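Local structure of FAD:protein FMN transferase (Vibrio cholerae, 6NXI) at residues 163-166 with 167-171. The protein probably transfers the FMN moiety of FAD, with magnesium as cofactor, onto a threonine hydroxyl of a target flavoprotein. Numbering follows the deposited sequence.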
loop_
_atom_site.group_PDB
_atom_site.type_symbol
_atom_site.label_atom_id
_atom_site.label_comp_id
_atom_site.label_asym_id
_atom_site.label_seq_id
_atom_site.Cartn_x
_atom_site.Cartn_y
_atom_site.Cartn_z
ATOM N N ASP A 163 -4.771 6.429 -6.985
ATOM C CA ASP A 163 -4.639 6.604 -8.444
ATOM C C ASP A 163 -6.001 6.882 -9.053
ATOM O O ASP A 163 -6.090 7.712 -10.005
ATOM C CB ASP A 163 -3.985 5.381 -9.069
ATOM C CG ASP A 163 -2.513 5.202 -8.786
ATOM O OD1 ASP A 163 -1.811 6.206 -8.495
ATOM O OD2 ASP A 163 -2.053 4.068 -8.908
ATOM N N VAL A 164 -7.025 6.134 -8.650
ATOM C CA VAL A 164 -8.402 6.333 -9.194
ATOM C C VAL A 164 -8.864 7.777 -8.941
ATOM O O VAL A 164 -9.354 8.441 -9.887
ATOM C CB VAL A 164 -9.370 5.299 -8.595
ATOM C CG1 VAL A 164 -10.806 5.694 -8.834
ATOM C CG2 VAL A 164 -9.040 3.916 -9.138
ATOM N N VAL A 165 -8.656 8.280 -7.745
ATOM C CA VAL A 165 -9.067 9.676 -7.417
ATOM C C VAL A 165 -8.216 10.697 -8.194
ATOM O O VAL A 165 -8.779 11.706 -8.709
ATOM C CB VAL A 165 -9.052 9.902 -5.910
ATOM C CG1 VAL A 165 -9.167 11.369 -5.550
ATOM C CG2 VAL A 165 -10.084 9.010 -5.214
ATOM N N ALA A 166 -6.914 10.481 -8.290
ATOM C CA ALA A 166 -5.980 11.396 -9.014
ATOM C C ALA A 166 -6.442 11.458 -10.467
ATOM O O ALA A 166 -6.568 12.569 -11.040
ATOM C CB ALA A 166 -4.543 10.982 -8.850
ATOM N N ASP A 167 -6.788 10.309 -11.064
ATOM C CA ASP A 167 -7.245 10.319 -12.478
ATOM C C ASP A 167 -8.582 11.030 -12.604
ATOM O O ASP A 167 -8.765 11.733 -13.621
ATOM C CB ASP A 167 -7.392 8.912 -13.044
ATOM C CG ASP A 167 -6.080 8.187 -13.235
ATOM O OD1 ASP A 167 -5.012 8.803 -13.089
ATOM O OD2 ASP A 167 -6.145 7.002 -13.553
ATOM N N TYR A 168 -9.475 10.881 -11.640
ATOM C CA TYR A 168 -10.762 11.612 -11.628
ATOM C C TYR A 168 -10.485 13.124 -11.578
ATOM O O TYR A 168 -11.134 13.920 -12.328
ATOM C CB TYR A 168 -11.677 11.157 -10.490
ATOM C CG TYR A 168 -12.880 12.058 -10.345
ATOM C CD1 TYR A 168 -13.838 12.114 -11.330
ATOM C CD2 TYR A 168 -13.035 12.936 -9.281
ATOM C CE1 TYR A 168 -14.945 12.924 -11.223
ATOM C CE2 TYR A 168 -14.122 13.786 -9.180
ATOM C CZ TYR A 168 -15.079 13.805 -10.171
ATOM O OH TYR A 168 -16.137 14.656 -10.039
ATOM N N LEU A 169 -9.589 13.566 -10.703
ATOM C CA LEU A 169 -9.346 15.023 -10.594
ATOM C C LEU A 169 -8.829 15.536 -11.947
ATOM O O LEU A 169 -9.289 16.600 -12.382
ATOM C CB LEU A 169 -8.396 15.321 -9.450
ATOM C CG LEU A 169 -8.934 15.040 -8.055
ATOM C CD1 LEU A 169 -7.840 15.362 -7.039
ATOM C CD2 LEU A 169 -10.173 15.878 -7.752
ATOM N N GLN A 170 -7.917 14.806 -12.575
ATOM C CA GLN A 170 -7.399 15.184 -13.924
ATOM C C GLN A 170 -8.556 15.256 -14.914
ATOM O O GLN A 170 -8.592 16.203 -15.743
ATOM C CB GLN A 170 -6.320 14.187 -14.308
ATOM C CG GLN A 170 -5.077 14.401 -13.483
ATOM C CD GLN A 170 -3.918 13.498 -13.808
ATOM O OE1 GLN A 170 -2.933 13.507 -13.075
ATOM N NE2 GLN A 170 -4.029 12.734 -14.908
ATOM N N SER A 171 -9.473 14.276 -14.889
ATOM C CA SER A 171 -10.629 14.209 -15.816
ATOM C C SER A 171 -11.476 15.468 -15.629
ATOM O O SER A 171 -12.135 15.901 -16.590
ATOM C CB SER A 171 -11.437 12.946 -15.613
ATOM O OG SER A 171 -12.381 13.099 -14.558
#
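Val-165 and Leu-169, one helical turn apart, are joined by a backbone hydrogen bond, their side chains only just touching. Leu-169 N donates to Val-165 O at 2.8 Å (N-H...O angle 158°), a step repeated from Asp-167 to Asp-163, Tyr-168 to Val-164 and Gln-170 to Ala-166. Followed outward, Leu-169 begins with CB lying 3.7 Å from both Ala-166 O and Val-165 O. The first torsion, -67°, sets CG opposite the carbonyl carbon, which carries it back along the helix to 3.4 Å from Val-165 O. There CG also meets the CG1 methyl of Val-165 at 4.5 Å. Of the terminal methyls, CD1, anti to CA (chi2 179°), is nearer to Val-165 O, at 4.1 Å, than CD2. Both residues pack on Val-179 and Ile-21 of strands 177-181 and 17-24. Gln-170 runs extended past CG, which lies 3.4 Å from Ala-166 O, and its OE1 is hydrogen-bonded to Tyr-177 OH. Ser-171 OG reaches back three residues to donate to Tyr-168 O at 2.7 Å. The backbone bonds and the Val-165/Leu-169 pair illustrate the i, i+4 spacing of an alpha-helix, here 157-171, whose apolar side lies against the antiparallel sheet of the ApbE fold.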